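Lipopolysaccharide biosynthesis protein wbpB (Thermus thermophilus, PDB 3O9Z) is an NAD-binding dehydrogenase, seen with alpha-ketoglutarate, that probably takes part in the biosynthesis of 2,3-diacetamido-2,3-dideoxy-D-mannuronic acid. Local coordinates at residues His19-Glu25 against His266-Tyr270; Leu30-Pro36 against Ala50-Pro56; Ala193-Ala199 against Glu286-Val290. All coordinates share one frame; numbering follows the deposited sequence.

Interaction 1 (His19-Glu25 against His266-Tyr270); sequences HLKAIKE and HTEVY
His19 and Tyr270 join the two helices by a short, nearly straight hydrogen bond, with His19 ND1 2.7 Å from Tyr270 OH; either atom could be the donor. Each ring is met at its edge, the hydroxyl lying in the imidazole plane and ND1 in the plane of the phenol. The imidazole gets there because CG sits beside the backbone N (chi1 -71°), which carries the ring across although its CB starts off to one side. A second hydrogen bond lies at the outer end of the contact, where Thr267 OG1 donates to Glu25 OE1 over 2.8 Å, on the anti side and somewhat out of the carboxylate plane. The extended chain of Glu25 suits this reach, and OE2 forms a salt bridge with Lys21 NZ, its hydrogen bond weak at 3.4 Å.

Among the rings, His266 turns its edge toward the face of His19, with centroids 5.1 Å apart and planes at 81°. Both NE2 atoms are hydrogen-bonded to Glu102 of the NAD site, which helps fix how the imidazoles are turned; His266 also touches the bound NAD.

Apolar contact fills the middle. Ala22 CB lies over one face of Tyr270, 3.6 Å from the ring centroid, a CH-pi contact. Its small size suits a place where the CA atoms of Ala22 and Thr267 come within 4.3 Å. Ile23 CG1 adds a contact of 3.7 Å with Tyr270 CE1.

The axes of segments 19-25 and 266-270 approach to 8.5 Å and cross at -50°. Helix 16-25 thus rests against helix 266-274, while its Leu20 and Ile23 pack on strand 5-9.

Interaction 2 (Leu30-Pro36 against Ala50-Pro56); sequences LVASLDP and AEFFTEP. With NAD (nicotinamide-adenine-dinucleotide), chain E.
Glu51 O is gripped by two donors, Ser33 N at 2.9 Å and a water at 2.8 Å that also bonds Ser33 OG. The ladder continues with Glu51 N to Val31 O, Phe53 N to Ser33 O and Asp35 N to Phe53 O, the regular pattern of parallel strands.

Ala32, Leu34, Glu51 and Phe53 lie on one face of the sheet, Ser33 and Phe52 on the other. Phe52, with CG opposite its own backbone N (chi1 177°), extends its ring along the neighbouring strand, bringing CZ to 3.4 Å from Asp35 O. Trp165 of a second subunit packs on it too. Cutting the side chain back to an alanine is likely to open a gap beside Ser33 and Asp35 and remove the apolar surface that this tryptophan meets. On the other face, Leu34 CD2 packs 4.0 Å from Pro56 CG.

Past the strand end, Asp35 takes both adenosine ribose hydroxyls of NAD: OD1 accepts from O2B at 2.6 Å and OD2 from O3B at 2.8 Å. Pro36 lies by the adenine, with CD 3.3 Å from C4A. An acidic residue ending the second strand and holding the ribose diol is the hallmark of an NAD-binding Rossmann fold.

Interaction 3 (Ala193-Ala199 against Glu286-Val290); sequences AWLFGRA and EAIRV
Glu286 and Arg289 join Arg198 in a salt-bridge network by which helix 281-294 meets the C-terminal alpha/beta domain of the Gfo/Idh/MocA family at the end of helix 186-196. Gly197 makes the turn there with positive phi, where a side chain would collide with the carbonyl O of Phe196.

The close-packed part centres on Glu286. Its OE1 accepts from Ala199 N at 2.9 Å, the donor standing above the carboxylate plane, and from Arg289 NH2 at 2.8 Å through its syn lone pair. Arg289 NE reaches OE2 at 3.0 Å, so the guanidinium grips the carboxylate side-on. Arg289 NH2 also donates to Ala199 O over 3.0 Å, on an in-plane lone pair. Small residues suit the flanks: Ala193 CB lies 3.7 Å from Glu286 CG, and Ala199 CB touches Val290 CG2.

Toward solvent the contact is looser. The exposed Arg198 lays its guanidinium flat on that of Arg289, planes at 7° and centres 3.9 Å apart. Glu286 probably eases the meeting of like charges, although Arg198 NH1 is a long 4.0 Å from OE2 and no N-H points at that oxygen. Waters complete this side: one bridges Glu286 OE1 to Gly197 O, and another donates to Ala199 O and accepts from Arg289 NH1.

From the N terminus, strand 5-9 leads to helix 16-25, which opens interaction 1, and then at once to strand 29-34. Interaction 2 closes first, a short loop of 13 residues that brings strand 51-53 to the edge of the Rossmann sheet; it is nested inside the long loop of interaction 1. The two touch where Leu20 CD2 meets Leu30 CD2 at 3.7 Å. Interaction 3 opens at the end of helix 186-196, before helix 266-274 returns to close interaction 1, and itself closes on helix 281-294, so interactions 1 and 3 cross. Interaction 1 therefore ties a late helix back to the nucleotide-binding domain, while interaction 3 holds the next helix against the C-terminal domain.

Interaction 1 (His19-Glu25 against His266-Tyr270)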
loop_
_atom_site.group_PDB
_atom_site.type_symbol
_atom_site.label_atom_id
_atom_site.label_comp_id
_atom_site.label_asym_id
_atom_site.label_seq_id
_atom_site.Cartn_x
_atom_site.Cartn_y
_atom_site.Cartn_z
ATOM N N HIS A 19 16.973 -13.571 -9.795
ATOM C CA HIS A 19 16.117 -14.702 -10.202
ATOM C C HIS A 19 15.755 -14.604 -11.674
ATOM O O HIS A 19 15.708 -15.628 -12.348
ATOM C CB HIS A 19 14.824 -14.697 -9.380
ATOM C CG HIS A 19 15.043 -15.083 -7.951
ATOM N ND1 HIS A 19 14.860 -16.376 -7.515
ATOM C CD2 HIS A 19 15.532 -14.388 -6.890
ATOM C CE1 HIS A 19 15.176 -16.456 -6.233
ATOM N NE2 HIS A 19 15.622 -15.274 -5.838
ATOM N N LEU A 20 15.592 -13.391 -12.183
ATOM C CA LEU A 20 15.323 -13.225 -13.613
ATOM C C LEU A 20 16.531 -13.658 -14.392
ATOM O O LEU A 20 16.371 -14.381 -15.384
ATOM C CB LEU A 20 15.068 -11.756 -13.941
ATOM C CG LEU A 20 13.775 -11.185 -13.373
ATOM C CD1 LEU A 20 13.592 -9.680 -13.705
ATOM C CD2 LEU A 20 12.529 -11.967 -13.808
ATOM N N LYS A 21 17.723 -13.256 -13.947
ATOM C CA LYS A 21 18.954 -13.693 -14.597
ATOM C C LYS A 21 19.082 -15.230 -14.520
ATOM O O LYS A 21 19.447 -15.877 -15.522
ATOM C CB LYS A 21 20.152 -12.938 -14.014
ATOM C CG LYS A 21 21.513 -13.366 -14.541
ATOM C CD LYS A 21 22.574 -12.987 -13.526
ATOM C CE LYS A 21 23.505 -11.961 -14.115
ATOM N NZ LYS A 21 24.748 -12.665 -14.531
ATOM N N ALA A 22 18.762 -15.846 -13.381
ATOM C CA ALA A 22 18.898 -17.306 -13.252
ATOM C C ALA A 22 17.934 -18.045 -14.182
ATOM O O ALA A 22 18.287 -19.055 -14.802
ATOM C CB ALA A 22 18.629 -17.758 -11.794
ATOM N N ILE A 23 16.679 -17.619 -14.214
ATOM C CA ILE A 23 15.697 -18.260 -15.082
ATOM C C ILE A 23 16.157 -18.179 -16.527
ATOM O O ILE A 23 16.062 -19.168 -17.254
ATOM C CB ILE A 23 14.315 -17.587 -14.925
ATOM C CG1 ILE A 23 13.752 -17.904 -13.544
ATOM C CG2 ILE A 23 13.322 -18.062 -16.018
ATOM C CD1 ILE A 23 12.537 -17.061 -13.145
ATOM N N LYS A 24 16.613 -17.003 -16.940
ATOM C CA LYS A 24 17.225 -16.813 -18.256
ATOM C C LYS A 24 18.328 -17.858 -18.486
ATOM O O LYS A 24 18.247 -18.684 -19.413
ATOM C CB LYS A 24 17.790 -15.394 -18.338
ATOM C CG LYS A 24 18.728 -15.115 -19.489
ATOM C CD LYS A 24 17.966 -14.340 -20.536
ATOM C CE LYS A 24 16.588 -14.947 -20.751
ATOM N NZ LYS A 24 15.586 -13.869 -20.949
ATOM N N GLU A 25 19.346 -17.806 -17.626
ATOM C CA GLU A 25 20.578 -18.567 -17.801
ATOM C C GLU A 25 20.337 -20.079 -17.723
ATOM O O GLU A 25 21.083 -20.844 -18.313
ATOM C CB GLU A 25 21.663 -18.084 -16.819
ATOM C CG GLU A 25 22.073 -16.644 -17.075
ATOM C CD GLU A 25 23.241 -16.130 -16.248
ATOM O OE1 GLU A 25 23.523 -16.663 -15.150
ATOM O OE2 GLU A 25 23.844 -15.121 -16.668
ATOM N N HIS A 266 23.169 -17.357 -7.630
ATOM C CA HIS A 266 21.792 -17.801 -7.764
ATOM C C HIS A 266 21.584 -18.738 -8.965
ATOM O O HIS A 266 20.744 -19.619 -8.923
ATOM C CB HIS A 266 20.838 -16.600 -7.861
ATOM C CG HIS A 266 20.412 -16.061 -6.527
ATOM N ND1 HIS A 266 21.318 -15.655 -5.566
ATOM C CD2 HIS A 266 19.181 -15.910 -5.985
ATOM C CE1 HIS A 266 20.652 -15.232 -4.502
ATOM N NE2 HIS A 266 19.362 -15.370 -4.737
ATOM N N THR A 267 22.320 -18.490 -10.040
ATOM C CA THR A 267 22.068 -19.318 -11.226
ATOM C C THR A 267 22.496 -20.765 -10.931
ATOM O O THR A 267 21.779 -21.720 -11.234
ATOM C CB THR A 267 22.826 -18.759 -12.428
ATOM O OG1 THR A 267 22.253 -17.489 -12.787
ATOM C CG2 THR A 267 22.749 -19.742 -13.603
ATOM N N GLU A 268 23.609 -20.902 -10.213
ATOM C CA GLU A 268 23.994 -22.233 -9.754
ATOM C C GLU A 268 23.030 -22.957 -8.807
ATOM O O GLU A 268 22.772 -24.137 -8.972
ATOM C CB GLU A 268 25.415 -22.176 -9.189
ATOM C CG GLU A 268 25.906 -23.523 -8.655
ATOM C CD GLU A 268 26.121 -24.560 -9.732
ATOM O OE1 GLU A 268 26.286 -24.190 -10.925
ATOM O OE2 GLU A 268 26.157 -25.749 -9.341
ATOM N N VAL A 269 22.397 -22.276 -7.845
ATOM C CA VAL A 269 21.301 -22.880 -7.127
ATOM C C VAL A 269 20.191 -23.376 -8.065
ATOM O O VAL A 269 19.584 -24.401 -7.816
ATOM C CB VAL A 269 20.782 -21.872 -6.071
ATOM C CG1 VAL A 269 19.603 -22.411 -5.311
ATOM C CG2 VAL A 269 21.942 -21.556 -5.115
ATOM N N TYR A 270 19.832 -22.560 -9.059
ATOM C CA TYR A 270 18.700 -22.907 -9.926
ATOM C C TYR A 270 19.035 -24.171 -10.708
ATOM O O TYR A 270 18.255 -25.115 -10.782
ATOM C CB TYR A 270 18.430 -21.766 -10.918
ATOM C CG TYR A 270 17.333 -20.822 -10.492
ATOM C CD1 TYR A 270 16.138 -20.781 -11.196
ATOM C CD2 TYR A 270 17.504 -19.957 -9.422
ATOM C CE1 TYR A 270 15.111 -19.920 -10.811
ATOM C CE2 TYR A 270 16.504 -19.095 -9.039
ATOM C CZ TYR A 270 15.320 -19.078 -9.732
ATOM O OH TYR A 270 14.278 -18.278 -9.349
#

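Interaction 2 (Leu30-Pro36 against Ala50-Pro56)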
loop_
_atom_site.group_PDB
_atom_site.type_symbol
_atom_site.label_atom_id
_atom_site.label_comp_id
_atom_site.label_asym_id
_atom_site.label_seq_id
_atom_site.Cartn_x
_atom_site.Cartn_y
_atom_site.Cartn_z
ATOM N N LEU A 30 9.797 -17.198 -17.960
ATOM C CA LEU A 30 8.969 -16.578 -16.954
ATOM C C LEU A 30 7.589 -16.413 -17.580
ATOM O O LEU A 30 7.421 -15.581 -18.489
ATOM C CB LEU A 30 9.580 -15.233 -16.549
ATOM C CG LEU A 30 8.747 -14.526 -15.481
ATOM C CD1 LEU A 30 8.706 -15.360 -14.174
ATOM C CD2 LEU A 30 9.246 -13.083 -15.218
ATOM N N VAL A 31 6.629 -17.172 -17.088
ATOM C CA VAL A 31 5.275 -17.130 -17.623
ATOM C C VAL A 31 4.471 -15.977 -16.992
ATOM O O VAL A 31 3.685 -15.328 -17.681
ATOM C CB VAL A 31 4.562 -18.477 -17.379
ATOM C CG1 VAL A 31 3.124 -18.473 -17.868
ATOM C CG2 VAL A 31 5.360 -19.588 -18.094
ATOM N N ALA A 32 4.642 -15.736 -15.691
ATOM C CA ALA A 32 3.788 -14.799 -14.981
ATOM C C ALA A 32 4.523 -14.429 -13.707
ATOM O O ALA A 32 5.327 -15.206 -13.168
ATOM C CB ALA A 32 2.446 -15.381 -14.645
ATOM N N SER A 33 4.278 -13.209 -13.258
ATOM C CA SER A 33 4.793 -12.758 -11.949
ATOM C C SER A 33 3.712 -12.111 -11.134
ATOM O O SER A 33 2.696 -11.650 -11.668
ATOM C CB SER A 33 5.896 -11.706 -12.156
ATOM O OG SER A 33 6.931 -12.040 -13.046
ATOM N N LEU A 34 3.971 -12.038 -9.823
ATOM C CA LEU A 34 3.087 -11.444 -8.840
ATOM C C LEU A 34 3.915 -10.466 -8.012
ATOM O O LEU A 34 4.945 -10.854 -7.442
ATOM C CB LEU A 34 2.532 -12.503 -7.853
ATOM C CG LEU A 34 1.779 -12.001 -6.635
ATOM C CD1 LEU A 34 0.521 -11.195 -6.979
ATOM C CD2 LEU A 34 1.428 -13.212 -5.721
ATOM N N ASP A 35 3.410 -9.237 -7.855
ATOM C CA ASP A 35 3.939 -8.332 -6.801
ATOM C C ASP A 35 2.871 -7.266 -6.623
ATOM O O ASP A 35 2.416 -6.705 -7.631
ATOM C CB ASP A 35 5.255 -7.648 -7.228
ATOM C CG ASP A 35 6.048 -7.076 -6.063
ATOM O OD1 ASP A 35 5.410 -6.372 -5.277
ATOM O OD2 ASP A 35 7.238 -7.400 -5.953
ATOM N N PRO A 36 2.442 -6.994 -5.389
ATOM C CA PRO A 36 1.476 -5.922 -5.124
ATOM C C PRO A 36 2.053 -4.563 -5.526
ATOM O O PRO A 36 1.227 -3.665 -5.803
ATOM C CB PRO A 36 1.237 -5.986 -3.618
ATOM C CG PRO A 36 1.683 -7.467 -3.256
ATOM C CD PRO A 36 2.847 -7.739 -4.176
ATOM N N ALA A 50 5.894 -11.799 -20.310
ATOM C CA ALA A 50 5.360 -12.391 -19.097
ATOM C C ALA A 50 4.094 -11.684 -18.641
ATOM O O ALA A 50 3.996 -10.439 -18.702
ATOM C CB ALA A 50 6.402 -12.337 -17.967
ATOM N N GLU A 51 3.124 -12.425 -18.145
ATOM C CA GLU A 51 1.936 -11.880 -17.530
ATOM C C GLU A 51 2.338 -11.263 -16.178
ATOM O O GLU A 51 3.326 -11.669 -15.564
ATOM C CB GLU A 51 0.798 -12.897 -17.295
ATOM C CG GLU A 51 0.182 -13.595 -18.519
ATOM C CD GLU A 51 -0.357 -12.717 -19.625
ATOM O OE1 GLU A 51 -0.204 -13.143 -20.793
ATOM O OE2 GLU A 51 -0.991 -11.680 -19.323
ATOM N N PHE A 52 1.501 -10.367 -15.669
ATOM C CA PHE A 52 1.825 -9.688 -14.419
ATOM C C PHE A 52 0.557 -9.461 -13.608
ATOM O O PHE A 52 -0.492 -9.078 -14.149
ATOM C CB PHE A 52 2.560 -8.344 -14.655
ATOM C CG PHE A 52 2.845 -7.605 -13.363
ATOM C CD1 PHE A 52 3.887 -8.052 -12.547
ATOM C CD2 PHE A 52 1.969 -6.636 -12.862
ATOM C CE1 PHE A 52 4.130 -7.458 -11.324
ATOM C CE2 PHE A 52 2.212 -6.017 -11.623
ATOM C CZ PHE A 52 3.291 -6.450 -10.857
ATOM N N PHE A 53 0.610 -9.714 -12.302
ATOM C CA PHE A 53 -0.498 -9.548 -11.403
ATOM C C PHE A 53 -0.077 -8.772 -10.158
ATOM O O PHE A 53 1.052 -9.013 -9.668
ATOM C CB PHE A 53 -1.014 -10.944 -10.942
ATOM C CG PHE A 53 -1.544 -11.754 -12.099
ATOM C CD1 PHE A 53 -2.897 -11.726 -12.375
ATOM C CD2 PHE A 53 -0.648 -12.472 -12.888
ATOM C CE1 PHE A 53 -3.384 -12.435 -13.494
ATOM C CE2 PHE A 53 -1.135 -13.165 -14.036
ATOM C CZ PHE A 53 -2.499 -13.095 -14.308
ATOM N N THR A 54 -0.966 -7.917 -9.665
ATOM C CA THR A 54 -0.799 -7.328 -8.341
ATOM C C THR A 54 -1.614 -8.046 -7.250
ATOM O O THR A 54 -1.323 -7.871 -6.065
ATOM C CB THR A 54 -1.220 -5.833 -8.327
ATOM O OG1 THR A 54 -2.599 -5.757 -8.724
ATOM C CG2 THR A 54 -0.324 -4.995 -9.239
ATOM N N GLU A 55 -2.635 -8.830 -7.612
ATOM C CA GLU A 55 -3.537 -9.458 -6.636
ATOM C C GLU A 55 -3.205 -10.966 -6.594
ATOM O O GLU A 55 -3.277 -11.684 -7.606
ATOM C CB GLU A 55 -5.008 -9.363 -7.102
ATOM C CG GLU A 55 -5.350 -7.936 -7.556
ATOM C CD GLU A 55 -5.085 -6.906 -6.494
ATOM O OE1 GLU A 55 -4.535 -5.838 -6.832
ATOM O OE2 GLU A 55 -5.394 -7.124 -5.314
ATOM N N PRO A 56 -2.745 -11.437 -5.427
ATOM C CA PRO A 56 -2.425 -12.864 -5.335
ATOM C C PRO A 56 -3.576 -13.783 -5.785
ATOM O O PRO A 56 -3.266 -14.807 -6.354
ATOM C CB PRO A 56 -2.132 -13.037 -3.833
ATOM C CG PRO A 56 -1.531 -11.687 -3.447
ATOM C CD PRO A 56 -2.440 -10.707 -4.178
HETATM P PA NAD E . 12.394 -6.370 -0.983
HETATM O O1A NAD E . 13.351 -5.610 -1.823
HETATM O O2A NAD E . 11.637 -5.723 0.188
HETATM O O5B NAD E . 11.391 -6.918 -2.073
HETATM C C5B NAD E . 10.296 -7.626 -1.560
HETATM C C4B NAD E . 9.211 -7.692 -2.662
HETATM O O4B NAD E . 8.127 -8.572 -2.267
HETATM C C3B NAD E . 8.567 -6.285 -2.804
HETATM O O3B NAD E . 8.636 -5.809 -4.163
HETATM C C2B NAD E . 7.129 -6.460 -2.284
HETATM O O2B NAD E . 6.154 -5.615 -2.912
HETATM C C1B NAD E . 6.923 -7.941 -2.721
HETATM N N9A NAD E . 5.767 -8.539 -2.003
HETATM C C8A NAD E . 5.098 -8.234 -0.857
HETATM N N7A NAD E . 4.076 -9.066 -0.670
HETATM C C5A NAD E . 4.011 -9.890 -1.766
HETATM C C6A NAD E . 3.142 -10.967 -2.186
HETATM N N6A NAD E . 2.057 -11.313 -1.426
HETATM N N1A NAD E . 3.509 -11.508 -3.342
HETATM C C2A NAD E . 4.527 -11.230 -4.144
HETATM N N3A NAD E . 5.340 -10.203 -3.784
HETATM C C4A NAD E . 5.088 -9.598 -2.618
HETATM O O3 NAD E . 13.147 -7.649 -0.387
HETATM P PN NAD E . 14.293 -8.546 -0.956
HETATM O O1N NAD E . 15.618 -8.095 -0.341
HETATM O O2N NAD E . 14.182 -8.651 -2.451
HETATM O O5D NAD E . 14.048 -9.943 -0.219
HETATM C C5D NAD E . 13.148 -10.781 -0.900
HETATM C C4D NAD E . 13.405 -12.200 -0.362
HETATM O O4D NAD E . 14.710 -12.566 -0.863
HETATM C C3D NAD E . 13.429 -12.354 1.166
HETATM O O3D NAD E . 12.972 -13.717 1.440
HETATM C C2D NAD E . 14.938 -12.306 1.452
HETATM O O2D NAD E . 15.293 -13.040 2.613
HETATM C C1D NAD E . 15.614 -12.896 0.208
HETATM N N1N NAD E . 16.965 -12.383 -0.015
HETATM C C2N NAD E . 17.945 -13.228 -0.256
HETATM C C3N NAD E . 19.253 -12.864 -0.499
HETATM C C7N NAD E . 20.223 -13.959 -0.675
HETATM O O7N NAD E . 19.873 -15.100 -1.047
HETATM N N7N NAD E . 21.491 -13.590 -0.537
HETATM C C4N NAD E . 19.541 -11.492 -0.512
HETATM C C5N NAD E . 18.465 -10.619 -0.341
HETATM C C6N NAD E . 17.165 -11.059 -0.108
HETATM O O HOH W 1 5.750 -10.371 -14.979
#

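Interaction 3 (Ala193-Ala199 against Glu286-Val290)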
loop_
_atom_site.group_PDB
_atom_site.type_symbol
_atom_site.label_atom_id
_atom_site.label_comp_id
_atom_site.label_asym_id
_atom_site.label_seq_id
_atom_site.Cartn_x
_atom_site.Cartn_y
_atom_site.Cartn_z
ATOM N N ALA A 193 25.043 -25.923 10.039
ATOM C CA ALA A 193 24.319 -27.190 10.087
ATOM C C ALA A 193 24.820 -28.116 8.986
ATOM O O ALA A 193 24.978 -29.335 9.190
ATOM C CB ALA A 193 22.782 -26.942 9.985
ATOM N N TRP A 194 24.999 -27.570 7.794
ATOM C CA TRP A 194 25.530 -28.336 6.657
ATOM C C TRP A 194 26.919 -28.923 6.946
ATOM O O TRP A 194 27.170 -30.109 6.663
ATOM C CB TRP A 194 25.576 -27.394 5.446
ATOM C CG TRP A 194 26.087 -27.936 4.163
ATOM C CD1 TRP A 194 25.588 -29.001 3.458
ATOM C CD2 TRP A 194 27.093 -27.329 3.342
ATOM N NE1 TRP A 194 26.276 -29.108 2.266
ATOM C CE2 TRP A 194 27.170 -28.075 2.152
ATOM C CE3 TRP A 194 27.897 -26.193 3.477
ATOM C CZ2 TRP A 194 28.085 -27.770 1.138
ATOM C CZ3 TRP A 194 28.794 -25.875 2.459
ATOM C CH2 TRP A 194 28.878 -26.667 1.303
ATOM N N LEU A 195 27.815 -28.129 7.536
ATOM C CA LEU A 195 29.153 -28.615 7.852
ATOM C C LEU A 195 29.193 -29.514 9.087
ATOM O O LEU A 195 29.947 -30.494 9.087
ATOM C CB LEU A 195 30.089 -27.439 8.089
ATOM C CG LEU A 195 30.297 -26.483 6.903
ATOM C CD1 LEU A 195 31.146 -25.293 7.369
ATOM C CD2 LEU A 195 30.993 -27.227 5.744
ATOM N N PHE A 196 28.407 -29.197 10.100
ATOM C CA PHE A 196 28.648 -29.719 11.449
ATOM C C PHE A 196 27.458 -30.398 12.101
ATOM O O PHE A 196 27.549 -30.866 13.241
ATOM C CB PHE A 196 29.174 -28.625 12.379
ATOM C CG PHE A 196 30.420 -27.941 11.898
ATOM C CD1 PHE A 196 31.579 -28.672 11.667
ATOM C CD2 PHE A 196 30.443 -26.572 11.688
ATOM C CE1 PHE A 196 32.751 -28.032 11.254
ATOM C CE2 PHE A 196 31.577 -25.922 11.286
ATOM C CZ PHE A 196 32.752 -26.649 11.050
ATOM N N GLY A 197 26.326 -30.461 11.419
ATOM C CA GLY A 197 25.169 -31.142 11.997
ATOM C C GLY A 197 24.259 -30.418 12.955
ATOM O O GLY A 197 24.172 -29.193 12.947
ATOM N N ARG A 198 23.555 -31.178 13.786
ATOM C CA ARG A 198 22.447 -30.671 14.561
ATOM C C ARG A 198 22.985 -29.947 15.788
ATOM O O ARG A 198 24.013 -30.349 16.376
ATOM C CB ARG A 198 21.590 -31.852 15.038
ATOM C CG ARG A 198 20.304 -31.469 15.783
ATOM C CD ARG A 198 19.606 -32.688 16.444
ATOM N NE ARG A 198 18.406 -32.284 17.172
ATOM C CZ ARG A 198 17.202 -32.172 16.616
ATOM N NH1 ARG A 198 17.027 -32.446 15.331
ATOM N NH2 ARG A 198 16.163 -31.788 17.346
ATOM N N ALA A 199 22.269 -28.927 16.233
ATOM C CA ALA A 199 22.641 -28.209 17.420
ATOM C C ALA A 199 22.131 -28.889 18.685
ATOM O O ALA A 199 20.917 -28.979 18.951
ATOM C CB ALA A 199 22.156 -26.746 17.358
ATOM N N GLU A 286 17.116 -27.840 9.770
ATOM C CA GLU A 286 17.874 -27.613 10.991
ATOM C C GLU A 286 18.173 -26.145 11.293
ATOM O O GLU A 286 17.999 -25.688 12.411
ATOM C CB GLU A 286 19.166 -28.408 10.949
ATOM C CG GLU A 286 20.096 -28.144 12.159
ATOM C CD GLU A 286 19.548 -28.482 13.526
ATOM O OE1 GLU A 286 20.146 -28.051 14.544
ATOM O OE2 GLU A 286 18.501 -29.165 13.646
ATOM N N ALA A 287 18.570 -25.405 10.258
ATOM C CA ALA A 287 18.851 -23.988 10.505
ATOM C C ALA A 287 17.609 -23.186 10.832
ATOM O O ALA A 287 17.643 -22.308 11.659
ATOM C CB ALA A 287 19.537 -23.397 9.277
ATOM N N ILE A 288 16.480 -23.615 10.249
ATOM C CA ILE A 288 15.213 -23.017 10.664
ATOM C C ILE A 288 14.795 -23.275 12.125
ATOM O O ILE A 288 14.328 -22.413 12.846
ATOM C CB ILE A 288 14.106 -23.420 9.647
ATOM C CG1 ILE A 288 14.340 -22.652 8.327
ATOM C CG2 ILE A 288 12.721 -23.088 10.175
ATOM C CD1 ILE A 288 13.671 -23.298 7.160
ATOM N N ARG A 289 15.124 -24.489 12.580
ATOM C CA ARG A 289 14.862 -24.831 13.972
ATOM C C ARG A 289 15.716 -23.989 14.927
ATOM O O ARG A 289 15.226 -23.436 15.894
ATOM C CB ARG A 289 15.109 -26.328 14.179
ATOM C CG ARG A 289 14.843 -26.740 15.601
ATOM C CD ARG A 289 15.278 -28.202 15.815
ATOM N NE ARG A 289 16.742 -28.373 15.900
ATOM C CZ ARG A 289 17.421 -28.322 17.036
ATOM N NH1 ARG A 289 16.807 -28.063 18.185
ATOM N NH2 ARG A 289 18.741 -28.450 16.978
ATOM N N VAL A 290 16.997 -23.827 14.578
ATOM C CA VAL A 290 17.882 -22.977 15.366
ATOM C C VAL A 290 17.475 -21.503 15.400
ATOM O O VAL A 290 17.332 -20.860 16.449
ATOM C CB VAL A 290 19.327 -23.066 14.843
ATOM C CG1 VAL A 290 20.230 -22.113 15.610
ATOM C CG2 VAL A 290 19.842 -24.494 14.940
HETATM O O HOH W 2 22.701 -26.775 13.640
HETATM O O HOH W 3 18.615 -28.333 20.525
#